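Local coordinates for protein carbohydrate kinase, pfkB family (Enterococcus faecalis, PDB 3KTN) that probably phosphorylates a sugar acid such as 2-keto-3-deoxygluconate, as a magnesium-binding kinase of the PfkB (ribokinase-like) family, at residues Ala52-Leu57 against Asp77-Glu82; Ala6-Val11 against Gly137-Leu142; Ser111-Ser116 against Glu144-Ala149. All blocks are in the same frame, centred on the assembly; numbering follows the deposited sequence.

Interaction 1 of 3, residues Ala52-Leu57 against Asp77-Glu82; sequences ALITKL and DQWVGE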
ATOM      1  N   ALA A  52      -0.448  28.694 -17.371  1.00 31.99           N
ATOM      2  CA  ALA A  52       0.305  29.194 -16.238  1.00 32.44           C
ATOM      3  C   ALA A  52      -0.664  29.595 -15.137  1.00 33.21           C
ATOM      4  O   ALA A  52      -1.691  30.225 -15.399  1.00 33.30           O
ATOM      5  CB  ALA A  52       1.153  30.391 -16.657  1.00 33.51           C
ATOM      6  N   LEU A  53      -0.338  29.228 -13.903  1.00 31.96           N
ATOM      7  CA  LEU A  53      -1.193  29.551 -12.775  1.00 31.45           C
ATOM      8  C   LEU A  53      -0.653  30.737 -11.993  1.00 32.56           C
ATOM      9  O   LEU A  53       0.528  30.780 -11.652  1.00 32.96           O
ATOM     10  CB  LEU A  53      -1.316  28.344 -11.838  1.00 32.22           C
ATOM     11  CG  LEU A  53      -2.192  28.531 -10.599  1.00 32.22           C
ATOM     12  CD1 LEU A  53      -3.633  28.780 -11.034  1.00 32.86           C
ATOM     13  CD2 LEU A  53      -2.114  27.286  -9.718  1.00 34.17           C
ATOM     14  N   ILE A  54      -1.526  31.698 -11.714  1.00 31.75           N
ATOM     15  CA  ILE A  54      -1.145  32.868 -10.941  1.00 33.25           C
ATOM     16  C   ILE A  54      -1.721  32.655  -9.550  1.00 31.22           C
ATOM     17  O   ILE A  54      -2.935  32.634  -9.374  1.00 30.82           O
ATOM     18  CB  ILE A  54      -1.736  34.165 -11.544  1.00 35.79           C
ATOM     19  CG1 ILE A  54      -1.307  34.297 -13.005  1.00 38.27           C
ATOM     20  CG2 ILE A  54      -1.263  35.368 -10.741  1.00 35.29           C
ATOM     21  CD1 ILE A  54      -1.960  35.457 -13.742  1.00 44.24           C
ATOM     22  N   THR A  55      -0.847  32.492  -8.563  1.00 31.07           N
ATOM     23  CA  THR A  55      -1.285  32.256  -7.196  1.00 30.39           C
ATOM     24  C   THR A  55      -0.062  32.336  -6.291  1.00 30.18           C
ATOM     25  O   THR A  55       1.021  32.704  -6.737  1.00 32.24           O
ATOM     26  CB  THR A  55      -1.905  30.841  -7.070  1.00 31.41           C
ATOM     27  OG1 THR A  55      -2.543  30.691  -5.794  1.00 32.24           O
ATOM     28  CG2 THR A  55      -0.817  29.790  -7.209  1.00 28.66           C
ATOM     29  N   LYS A  56      -0.241  31.991  -5.021  1.00 30.36           N
ATOM     30  CA  LYS A  56       0.863  31.985  -4.066  1.00 31.99           C
ATOM     31  C   LYS A  56       0.901  30.644  -3.343  1.00 32.01           C
ATOM     32  O   LYS A  56      -0.135  30.004  -3.138  1.00 30.68           O
ATOM     33  CB  LYS A  56       0.704  33.082  -3.003  1.00 33.33           C
ATOM     34  CG  LYS A  56       0.651  34.514  -3.526  1.00 35.39           C
ATOM     35  CD  LYS A  56       1.957  34.950  -4.172  1.00 34.77           C
ATOM     36  CE  LYS A  56       1.873  36.417  -4.616  1.00 36.71           C
ATOM     37  NZ  LYS A  56       2.988  36.802  -5.523  1.00 32.80           N
ATOM     38  N   LEU A  57       2.103  30.230  -2.962  1.00 31.20           N
ATOM     39  CA  LEU A  57       2.306  29.003  -2.201  1.00 32.12           C
ATOM     40  C   LEU A  57       3.364  29.330  -1.162  1.00 30.50           C
ATOM     41  O   LEU A  57       4.290  30.097  -1.433  1.00 32.14           O
ATOM     42  CB  LEU A  57       2.771  27.850  -3.102  1.00 30.11           C
ATOM     43  CG  LEU A  57       1.670  27.200  -3.949  1.00 29.80           C
ATOM     44  CD1 LEU A  57       2.260  26.101  -4.833  1.00 30.86           C
ATOM     45  CD2 LEU A  57       0.612  26.627  -3.034  1.00 27.20           C
ATOM     46  N   ASP A  77       4.912  27.125 -13.497  1.00 31.40           N
ATOM     47  CA  ASP A  77       4.850  27.624 -12.132  1.00 33.70           C
ATOM     48  C   ASP A  77       5.610  28.951 -12.020  1.00 33.73           C
ATOM     49  O   ASP A  77       5.897  29.413 -10.919  1.00 32.49           O
ATOM     50  CB  ASP A  77       5.472  26.591 -11.180  1.00 34.80           C
ATOM     51  CG  ASP A  77       6.969  26.423 -11.404  1.00 35.21           C
ATOM     52  OD1 ASP A  77       7.437  26.725 -12.521  1.00 38.16           O
ATOM     53  OD2 ASP A  77       7.677  25.984 -10.476  1.00 36.17           O
ATOM     54  N   GLN A  78       5.930  29.557 -13.160  1.00 35.91           N
ATOM     55  CA  GLN A  78       6.676  30.817 -13.177  1.00 39.22           C
ATOM     56  C   GLN A  78       6.002  31.938 -12.392  1.00 39.18           C
ATOM     57  O   GLN A  78       6.678  32.729 -11.735  1.00 39.47           O
ATOM     58  CB  GLN A  78       6.905  31.278 -14.619  1.00 43.22           C
ATOM     59  CG  GLN A  78       5.619  31.578 -15.385  1.00 49.75           C
ATOM     60  CD  GLN A  78       5.872  31.960 -16.834  1.00 53.45           C
ATOM     61  OE1 GLN A  78       6.649  32.878 -17.118  1.00 57.18           O
ATOM     62  NE2 GLN A  78       5.213  31.264 -17.757  1.00 51.80           N
ATOM     63  N   TRP A  79       4.675  32.005 -12.447  1.00 38.57           N
ATOM     64  CA  TRP A  79       3.957  33.055 -11.736  1.00 38.59           C
ATOM     65  C   TRP A  79       3.383  32.641 -10.387  1.00 38.99           C
ATOM     66  O   TRP A  79       2.469  33.282  -9.874  1.00 38.29           O
ATOM     67  CB  TRP A  79       2.858  33.643 -12.629  1.00 40.75           C
ATOM     68  CG  TRP A  79       3.419  34.262 -13.880  1.00 44.19           C
ATOM     69  CD1 TRP A  79       4.613  34.919 -14.001  1.00 43.96           C
ATOM     70  CD2 TRP A  79       2.822  34.275 -15.180  1.00 45.22           C
ATOM     71  NE1 TRP A  79       4.799  35.333 -15.295  1.00 45.38           N
ATOM     72  CE2 TRP A  79       3.718  34.950 -16.044  1.00 46.01           C
ATOM     73  CE3 TRP A  79       1.622  33.776 -15.705  1.00 46.28           C
ATOM     74  CZ2 TRP A  79       3.448  35.148 -17.404  1.00 46.90           C
ATOM     75  CZ3 TRP A  79       1.351  33.972 -17.059  1.00 47.45           C
ATOM     76  CH2 TRP A  79       2.265  34.650 -17.893  1.00 48.61           C
ATOM     77  N   VAL A  80       3.914  31.561  -9.820  1.00 38.74           N
ATOM     78  CA  VAL A  80       3.483  31.108  -8.502  1.00 37.64           C
ATOM     79  C   VAL A  80       4.484  31.731  -7.536  1.00 37.11           C
ATOM     80  O   VAL A  80       5.651  31.345  -7.530  1.00 39.07           O
ATOM     81  CB  VAL A  80       3.557  29.567  -8.359  1.00 36.56           C
ATOM     82  CG1 VAL A  80       3.194  29.165  -6.941  1.00 34.38           C
ATOM     83  CG2 VAL A  80       2.621  28.896  -9.355  1.00 34.16           C
ATOM     84  N   GLY A  81       4.037  32.687  -6.726  1.00 37.30           N
ATOM     85  CA  GLY A  81       4.938  33.347  -5.794  1.00 35.42           C
ATOM     86  C   GLY A  81       4.932  32.734  -4.410  1.00 37.29           C
ATOM     87  O   GLY A  81       4.089  31.889  -4.107  1.00 36.16           O
ATOM     88  N   GLU A  82       5.870  33.158  -3.567  1.00 36.08           N
ATOM     89  CA  GLU A  82       5.958  32.646  -2.205  1.00 39.83           C
ATOM     90  C   GLU A  82       5.243  33.597  -1.263  1.00 39.70           C
ATOM     91  O   GLU A  82       5.372  34.807  -1.385  1.00 41.20           O
ATOM     92  CB  GLU A  82       7.419  32.512  -1.765  1.00 39.11           C
ATOM     93  CG  GLU A  82       8.310  31.811  -2.768  1.00 41.86           C
ATOM     94  CD  GLU A  82       9.723  31.609  -2.248  1.00 43.94           C
ATOM     95  OE1 GLU A  82      10.269  32.532  -1.605  1.00 43.91           O
ATOM     96  OE2 GLU A  82      10.291  30.526  -2.496  1.00 47.18           O
TER
HETATM   97  O   HOH W   1       2.680  30.238 -13.283  1.00 36.68           O
HETATM   98  O   HOH W   2       2.875  35.416  -8.122  1.00 42.84           O

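Interaction 2 of 3, residues Ala6-Val11 against Gly137-Leu142; sequences AAFGEV and GISLSL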
ATOM      1  N   ALA A   6      -3.890  31.659 -18.841  1.00 44.81           N
ATOM      2  CA  ALA A   6      -3.467  31.767 -17.454  1.00 41.04           C
ATOM      3  C   ALA A   6      -4.726  31.703 -16.597  1.00 40.04           C
ATOM      4  O   ALA A   6      -5.836  31.910 -17.090  1.00 37.87           O
ATOM      5  CB  ALA A   6      -2.741  33.090 -17.216  1.00 40.67           C
ATOM      6  N   ALA A   7      -4.554  31.398 -15.319  1.00 38.32           N
ATOM      7  CA  ALA A   7      -5.683  31.337 -14.405  1.00 37.85           C
ATOM      8  C   ALA A   7      -5.246  31.931 -13.085  1.00 36.40           C
ATOM      9  O   ALA A   7      -4.114  31.728 -12.651  1.00 37.53           O
ATOM     10  CB  ALA A   7      -6.139  29.897 -14.205  1.00 36.96           C
ATOM     11  N   PHE A   8      -6.139  32.685 -12.461  1.00 34.65           N
ATOM     12  CA  PHE A   8      -5.855  33.297 -11.174  1.00 33.99           C
ATOM     13  C   PHE A   8      -6.688  32.498 -10.198  1.00 33.59           C
ATOM     14  O   PHE A   8      -7.918  32.526 -10.261  1.00 33.01           O
ATOM     15  CB  PHE A   8      -6.298  34.764 -11.158  1.00 32.85           C
ATOM     16  CG  PHE A   8      -6.107  35.437  -9.830  1.00 32.02           C
ATOM     17  CD1 PHE A   8      -4.830  35.690  -9.339  1.00 31.22           C
ATOM     18  CD2 PHE A   8      -7.203  35.797  -9.056  1.00 33.19           C
ATOM     19  CE1 PHE A   8      -4.648  36.292  -8.094  1.00 33.71           C
ATOM     20  CE2 PHE A   8      -7.031  36.400  -7.808  1.00 34.02           C
ATOM     21  CZ  PHE A   8      -5.751  36.648  -7.325  1.00 32.95           C
ATOM     22  N   GLY A   9      -6.030  31.779  -9.296  1.00 34.59           N
ATOM     23  CA  GLY A   9      -6.791  30.972  -8.371  1.00 34.38           C
ATOM     24  C   GLY A   9      -6.065  30.366  -7.194  1.00 36.07           C
ATOM     25  O   GLY A   9      -4.947  30.741  -6.842  1.00 34.98           O
ATOM     26  N   GLU A  10      -6.734  29.382  -6.609  1.00 34.96           N
ATOM     27  CA  GLU A  10      -6.277  28.691  -5.421  1.00 35.23           C
ATOM     28  C   GLU A  10      -5.805  27.250  -5.629  1.00 33.84           C
ATOM     29  O   GLU A  10      -6.345  26.515  -6.458  1.00 33.85           O
ATOM     30  CB  GLU A  10      -7.432  28.705  -4.426  1.00 35.40           C
ATOM     31  CG  GLU A  10      -7.228  27.968  -3.131  1.00 35.75           C
ATOM     32  CD  GLU A  10      -8.564  27.618  -2.500  1.00 36.47           C
ATOM     33  OE1 GLU A  10      -8.710  27.754  -1.268  1.00 36.69           O
ATOM     34  OE2 GLU A  10      -9.474  27.200  -3.250  1.00 36.47           O
ATOM     35  N   VAL A  11      -4.785  26.867  -4.868  1.00 33.14           N
ATOM     36  CA  VAL A  11      -4.258  25.506  -4.889  1.00 31.37           C
ATOM     37  C   VAL A  11      -4.664  24.921  -3.545  1.00 32.35           C
ATOM     38  O   VAL A  11      -4.462  25.554  -2.510  1.00 31.63           O
ATOM     39  CB  VAL A  11      -2.719  25.453  -4.948  1.00 30.54           C
ATOM     40  CG1 VAL A  11      -2.246  24.025  -4.676  1.00 30.00           C
ATOM     41  CG2 VAL A  11      -2.223  25.911  -6.309  1.00 29.96           C
ATOM     42  N   GLY A 137     -13.920  31.691  -9.680  1.00 38.06           N
ATOM     43  CA  GLY A 137     -14.960  32.243  -8.836  1.00 37.63           C
ATOM     44  C   GLY A 137     -14.628  32.231  -7.358  1.00 38.05           C
ATOM     45  O   GLY A 137     -15.115  33.080  -6.609  1.00 37.37           O
ATOM     46  N   ILE A 138     -13.811  31.272  -6.928  1.00 37.80           N
ATOM     47  CA  ILE A 138     -13.439  31.182  -5.518  1.00 37.36           C
ATOM     48  C   ILE A 138     -12.730  32.460  -5.053  1.00 37.33           C
ATOM     49  O   ILE A 138     -12.887  32.883  -3.909  1.00 37.01           O
ATOM     50  CB  ILE A 138     -12.536  29.932  -5.243  1.00 36.75           C
ATOM     51  CG1 ILE A 138     -12.198  29.845  -3.751  1.00 38.95           C
ATOM     52  CG2 ILE A 138     -11.259  29.998  -6.060  1.00 37.10           C
ATOM     53  CD1 ILE A 138     -13.410  29.635  -2.854  1.00 38.58           C
ATOM     54  N   SER A 139     -11.961  33.074  -5.947  1.00 37.63           N
ATOM     55  CA  SER A 139     -11.243  34.310  -5.636  1.00 40.88           C
ATOM     56  C   SER A 139     -12.175  35.389  -5.090  1.00 41.40           C
ATOM     57  O   SER A 139     -11.800  36.147  -4.194  1.00 41.56           O
ATOM     58  CB  SER A 139     -10.566  34.865  -6.887  1.00 41.01           C
ATOM     59  OG  SER A 139      -9.817  33.867  -7.543  1.00 47.12           O
ATOM     60  N   LEU A 140     -13.385  35.458  -5.635  1.00 42.04           N
ATOM     61  CA  LEU A 140     -14.350  36.468  -5.202  1.00 45.14           C
ATOM     62  C   LEU A 140     -14.944  36.267  -3.816  1.00 45.55           C
ATOM     63  O   LEU A 140     -15.407  37.229  -3.199  1.00 45.62           O
ATOM     64  CB  LEU A 140     -15.496  36.579  -6.212  1.00 45.68           C
ATOM     65  CG  LEU A 140     -15.165  37.198  -7.565  1.00 47.78           C
ATOM     66  CD1 LEU A 140     -16.435  37.292  -8.396  1.00 49.70           C
ATOM     67  CD2 LEU A 140     -14.568  38.582  -7.365  1.00 50.58           C
ATOM     68  N   SER A 141     -14.930  35.033  -3.319  1.00 45.13           N
ATOM     69  CA  SER A 141     -15.517  34.751  -2.014  1.00 44.84           C
ATOM     70  C   SER A 141     -14.545  34.342  -0.912  1.00 44.85           C
ATOM     71  O   SER A 141     -14.885  34.425   0.269  1.00 45.63           O
ATOM     72  CB  SER A 141     -16.579  33.660  -2.157  1.00 46.73           C
ATOM     73  OG  SER A 141     -15.990  32.425  -2.539  1.00 51.89           O
ATOM     74  N   LEU A 142     -13.344  33.902  -1.277  1.00 43.03           N
ATOM     75  CA  LEU A 142     -12.387  33.461  -0.266  1.00 41.04           C
ATOM     76  C   LEU A 142     -12.102  34.550   0.771  1.00 41.18           C
ATOM     77  O   LEU A 142     -12.457  34.403   1.941  1.00 40.52           O
ATOM     78  CB  LEU A 142     -11.091  32.978  -0.927  1.00 39.56           C
ATOM     79  CG  LEU A 142     -10.163  32.178  -0.003  1.00 39.98           C
ATOM     80  CD1 LEU A 142     -10.942  31.039   0.649  1.00 38.79           C
ATOM     81  CD2 LEU A 142      -8.980  31.639  -0.795  1.00 39.05           C
TER

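Interaction 3 of 3, residues Ser111-Ser116 against Glu144-Ala149; sequences SAFGIS and EKTRDA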
ATOM      1  N   SER A 111      -4.808  30.659   4.011  1.00 37.69           N
ATOM      2  CA  SER A 111      -3.809  30.127   3.085  1.00 37.32           C
ATOM      3  C   SER A 111      -2.946  31.218   2.457  1.00 38.38           C
ATOM      4  O   SER A 111      -3.258  32.408   2.544  1.00 37.39           O
ATOM      5  CB  SER A 111      -4.491  29.341   1.967  1.00 36.95           C
ATOM      6  OG  SER A 111      -5.265  30.199   1.137  1.00 34.61           O
ATOM      7  N   ALA A 112      -1.858  30.788   1.824  1.00 36.47           N
ATOM      8  CA  ALA A 112      -0.942  31.688   1.144  1.00 37.47           C
ATOM      9  C   ALA A 112      -1.699  32.515   0.103  1.00 37.83           C
ATOM     10  O   ALA A 112      -1.431  33.703  -0.080  1.00 37.86           O
ATOM     11  CB  ALA A 112       0.158  30.890   0.468  1.00 35.68           C
ATOM     12  N   PHE A 113      -2.643  31.884  -0.586  1.00 36.93           N
ATOM     13  CA  PHE A 113      -3.424  32.582  -1.598  1.00 36.93           C
ATOM     14  C   PHE A 113      -4.430  33.528  -0.942  1.00 36.90           C
ATOM     15  O   PHE A 113      -4.632  34.645  -1.406  1.00 36.58           O
ATOM     16  CB  PHE A 113      -4.170  31.582  -2.474  1.00 35.73           C
ATOM     17  CG  PHE A 113      -5.064  32.219  -3.501  1.00 34.94           C
ATOM     18  CD1 PHE A 113      -4.530  32.990  -4.526  1.00 36.21           C
ATOM     19  CD2 PHE A 113      -6.439  32.005  -3.471  1.00 35.10           C
ATOM     20  CE1 PHE A 113      -5.355  33.537  -5.517  1.00 36.06           C
ATOM     21  CE2 PHE A 113      -7.274  32.548  -4.455  1.00 35.19           C
ATOM     22  CZ  PHE A 113      -6.731  33.311  -5.479  1.00 34.85           C
ATOM     23  N   GLY A 114      -5.044  33.069   0.142  1.00 36.18           N
ATOM     24  CA  GLY A 114      -6.028  33.871   0.841  1.00 38.96           C
ATOM     25  C   GLY A 114      -5.520  35.152   1.488  1.00 40.69           C
ATOM     26  O   GLY A 114      -6.299  36.089   1.682  1.00 41.33           O
ATOM     27  N   ILE A 115      -4.234  35.202   1.831  1.00 40.35           N
ATOM     28  CA  ILE A 115      -3.671  36.387   2.469  1.00 41.92           C
ATOM     29  C   ILE A 115      -2.901  37.285   1.504  1.00 43.09           C
ATOM     30  O   ILE A 115      -2.304  38.278   1.916  1.00 44.59           O
ATOM     31  CB  ILE A 115      -2.720  36.017   3.632  1.00 40.81           C
ATOM     32  CG1 ILE A 115      -1.438  35.387   3.090  1.00 41.89           C
ATOM     33  CG2 ILE A 115      -3.409  35.058   4.583  1.00 41.80           C
ATOM     34  CD1 ILE A 115      -0.345  35.267   4.130  1.00 41.27           C
ATOM     35  N   SER A 116      -2.901  36.937   0.225  1.00 44.89           N
ATOM     36  CA  SER A 116      -2.193  37.741  -0.756  1.00 47.53           C
ATOM     37  C   SER A 116      -3.135  38.766  -1.390  1.00 49.09           C
ATOM     38  O   SER A 116      -4.329  38.513  -1.556  1.00 48.34           O
ATOM     39  CB  SER A 116      -1.588  36.845  -1.833  1.00 46.97           C
ATOM     40  OG  SER A 116      -2.601  36.161  -2.543  1.00 51.64           O
ATOM     41  N   GLU A 144     -11.379  39.150   1.273  1.00 42.38           N
ATOM     42  CA  GLU A 144     -11.477  40.466   0.662  1.00 43.40           C
ATOM     43  C   GLU A 144     -10.232  40.703  -0.182  1.00 41.52           C
ATOM     44  O   GLU A 144     -10.304  41.312  -1.250  1.00 42.12           O
ATOM     45  CB  GLU A 144     -11.591  41.551   1.739  1.00 46.81           C
ATOM     46  CG  GLU A 144     -11.674  42.966   1.168  1.00 53.45           C
ATOM     47  CD  GLU A 144     -11.744  44.037   2.244  1.00 56.27           C
ATOM     48  OE1 GLU A 144     -12.748  44.076   2.987  1.00 58.00           O
ATOM     49  OE2 GLU A 144     -10.789  44.839   2.346  1.00 58.85           O
ATOM     50  N   LYS A 145      -9.090  40.205   0.286  1.00 40.20           N
ATOM     51  CA  LYS A 145      -7.843  40.384  -0.456  1.00 40.09           C
ATOM     52  C   LYS A 145      -7.816  39.645  -1.791  1.00 38.89           C
ATOM     53  O   LYS A 145      -7.347  40.193  -2.786  1.00 39.04           O
ATOM     54  CB  LYS A 145      -6.644  39.956   0.391  1.00 42.12           C
ATOM     55  CG  LYS A 145      -6.378  40.868   1.582  1.00 45.17           C
ATOM     56  CD  LYS A 145      -5.071  40.521   2.270  1.00 46.40           C
ATOM     57  CE  LYS A 145      -4.865  41.362   3.518  1.00 49.42           C
ATOM     58  NZ  LYS A 145      -3.601  41.000   4.223  1.00 53.52           N
ATOM     59  N   THR A 146      -8.305  38.407  -1.823  1.00 39.66           N
ATOM     60  CA  THR A 146      -8.318  37.659  -3.078  1.00 38.12           C
ATOM     61  C   THR A 146      -9.390  38.256  -3.987  1.00 38.80           C
ATOM     62  O   THR A 146      -9.256  38.253  -5.213  1.00 38.14           O
ATOM     63  CB  THR A 146      -8.603  36.140  -2.859  1.00 36.63           C
ATOM     64  OG1 THR A 146      -9.877  35.959  -2.228  1.00 35.43           O
ATOM     65  CG2 THR A 146      -7.525  35.515  -1.976  1.00 35.63           C
ATOM     66  N   ARG A 147     -10.456  38.769  -3.381  1.00 40.90           N
ATOM     67  CA  ARG A 147     -11.532  39.380  -4.156  1.00 43.48           C
ATOM     68  C   ARG A 147     -11.033  40.658  -4.834  1.00 43.16           C
ATOM     69  O   ARG A 147     -11.235  40.852  -6.035  1.00 43.40           O
ATOM     70  CB  ARG A 147     -12.735  39.697  -3.260  1.00 43.79           C
ATOM     71  CG  ARG A 147     -13.820  40.511  -3.968  1.00 47.42           C
ATOM     72  CD  ARG A 147     -15.128  40.530  -3.191  1.00 48.92           C
ATOM     73  NE  ARG A 147     -14.940  40.935  -1.801  1.00 52.24           N
ATOM     74  CZ  ARG A 147     -15.011  40.106  -0.764  1.00 54.69           C
ATOM     75  NH1 ARG A 147     -15.272  38.817  -0.957  1.00 55.46           N
ATOM     76  NH2 ARG A 147     -14.817  40.564   0.466  1.00 55.87           N
ATOM     77  N   ASP A 148     -10.372  41.521  -4.067  1.00 44.99           N
ATOM     78  CA  ASP A 148      -9.850  42.769  -4.620  1.00 46.98           C
ATOM     79  C   ASP A 148      -8.830  42.495  -5.716  1.00 46.46           C
ATOM     80  O   ASP A 148      -8.749  43.233  -6.699  1.00 47.15           O
ATOM     81  CB  ASP A 148      -9.199  43.625  -3.526  1.00 49.78           C
ATOM     82  CG  ASP A 148     -10.186  44.054  -2.454  1.00 53.01           C
ATOM     83  OD1 ASP A 148     -11.375  44.257  -2.781  1.00 52.55           O
ATOM     84  OD2 ASP A 148      -9.769  44.203  -1.284  1.00 56.44           O
ATOM     85  N   ALA A 149      -8.049  41.432  -5.548  1.00 44.80           N
ATOM     86  CA  ALA A 149      -7.046  41.077  -6.545  1.00 42.66           C
ATOM     87  C   ALA A 149      -7.717  40.577  -7.817  1.00 40.81           C
ATOM     88  O   ALA A 149      -7.302  40.923  -8.923  1.00 40.76           O
ATOM     89  CB  ALA A 149      -6.103  40.009  -5.994  1.00 43.13           C
TER

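Interaction 1 of 3, residues Ala52-Leu57 against Asp77-Glu82
K56 and G81 pair across two parallel strands, A52-L57 and V80-E82, as do T55 with V80 and L57 with E82; the strand axes come within 4.4 Å and run 26° apart. The strands belong to a beta-alpha-beta unit, strand 50-57, helix 61-72 and strand 80-82, at one edge of the ribokinase-like fold's large sheet. G81 straddles K56, bonding to the residues on either side of it: its N gives a hydrogen bond to T55 O (3.0 Å), and its O receives one from L57 N (2.8 Å). Upstream the second segment makes a type I turn, D77 to V80, closed by V80 N bonding to D77 O. There water takes over the bridging, one molecule accepting from W79 N and donating to L53 O.

The aliphatic residues suit a face that packs on helix 61-72. V80 CG1 lies against L57 CD1 (3.8 Å), the two side chains crossing at a slant, while T55 and V80 run alongside each other. T55 turns its hydroxyl toward the adjoining strand end, bonding G9 O. In the turn before strand 80-82, the six-membered ring of W79 lies near A52, whose small CB approaches CE3 obliquely to 3.5 Å; I54 CG1 meets the same CE3, and F126 meets the indole from outside the pair. K56 bends at its second torsion (chi2 -65°), which folds its chain over G81, which has no side chain to obstruct it. Its ammonium group bonds D120 O, and a second water accepts from K56 NZ at 2.9 Å while donating to W79 O.

Interaction 2 of 3, residues Ala6-Val11 against Gly137-Leu142
F8, at the end of strand 4-8, and G9 just after it face the short, weakly bonded helix 138-142, with the CA atoms of G9 and S139 6.2 Å apart. Here a central strand of the ribokinase-like alpha/beta sheet meets the helical turn that follows the neighbouring parallel strand, 132-135, and no hydrogen bond joins the two segments. Within the helix I138 O accepts from both S141 N and L142 N.

S139 is small enough to sit close to the strand end. Its OG approaches F8 CD2 to 3.6 Å at a slant to the ring, and its CB lies 4.0 Å from F8 CE2. The hydroxyl is satisfied by C136 O, so a polar group is accommodated beside an aromatic one. The F8 ring reaches the helix because CG stands anti to the backbone N (chi1 177°); F113 and Y121 also meet this ring.

E10 extends its chain toward the helix and splits its carboxylate between two aliphatic side chains, each crossing it at about a right angle. The I138 side chain lies about 4 Å from a bound sulfate, which may mark a pocket, and the E10 side chain is about 11 Å from that of I276, a magnesium-site residue. OE2 touches I138 CG1 at 3.8 Å. The buried charge pairs with R108 in a salt bridge, and OE1 of E10, bonded to R108 NE, also rests 3.9 Å from L142 CD2.

Interaction 3 of 3, residues Ser111-Ser116 against Glu144-Ala149
Apolar contact is centred on F113 and T146. The methyl group CG2 of T146 sits over one face of the F113 ring, 4.1 Å from its centroid and 19° off the normal, a CH-pi contact offset toward the rim where CE2 lies. The two side chains cross at about a right angle. With its CG2 anti to the carbonyl carbon, T146 directs the methyl at the loop while OG1 takes the place between backbone N and carbonyl carbon. A threonine suits this spot because its two branches divide the work: the methyl also packs on G114 CA at 3.6 Å, where no side chain intervenes, and the hydroxyl bonds to S139 O in the preceding short helix, with T143 O as a second partner.

Contacts of aliphatic carbon with backbone oxygen come from T146, whose CG2 lies 3.1 Å from F113 O, the closest approach between the segments, and from K145. The CB of K145 lies 3.4 Å from S116 O, and farther out CD passes I115 O at 3.6 Å. The methylenes lie along the loop backbone while K145 itself is an exposed residue, which suits a lysine.

The loop lies between strand 101-105 and helix 123-127 and presses on the start of helix 144-159, one of the helices flanking the large sheet of the ribokinase-like fold; F113 also meets F8 of that sheet.

No hydrogen bond joins the two segments, though G114 O bonds T143 OG1 just before the helix. Within the loop S111 OG accepts from G114 N (3.0 Å) in an ST motif, and I115 N bonds S111 O. A type I turn from F113 to S116 follows, and S116 OG donates to F113 O at 2.8 Å, tilted 30° from the carbonyl plane; Y121 OH is a further partner of that hydroxyl.

The three contacts form one continuous region on the same side of the chain's centre, their centres 9 to 13 Å apart. Interactions 1 and 2 share the large sheet, where strands 50-57 and 4-8 are neighbours. Interactions 2 and 3 share consecutive helices, 138-142 and 144-159, which also exchange a hydrogen bond between L140 O and R147 NH1. The 111-116 loop reaches the other two contacts, with F113 CD1 packing 3.3 Å from T55 OG1. Along the chain, interaction 1 lies wholly between the two segments of interaction 2 and ends before interaction 3 begins, whereas the segments of interactions 2 and 3 alternate. The loop and helix 138-142 thus meet beyond the C-terminal end of strand 4-8.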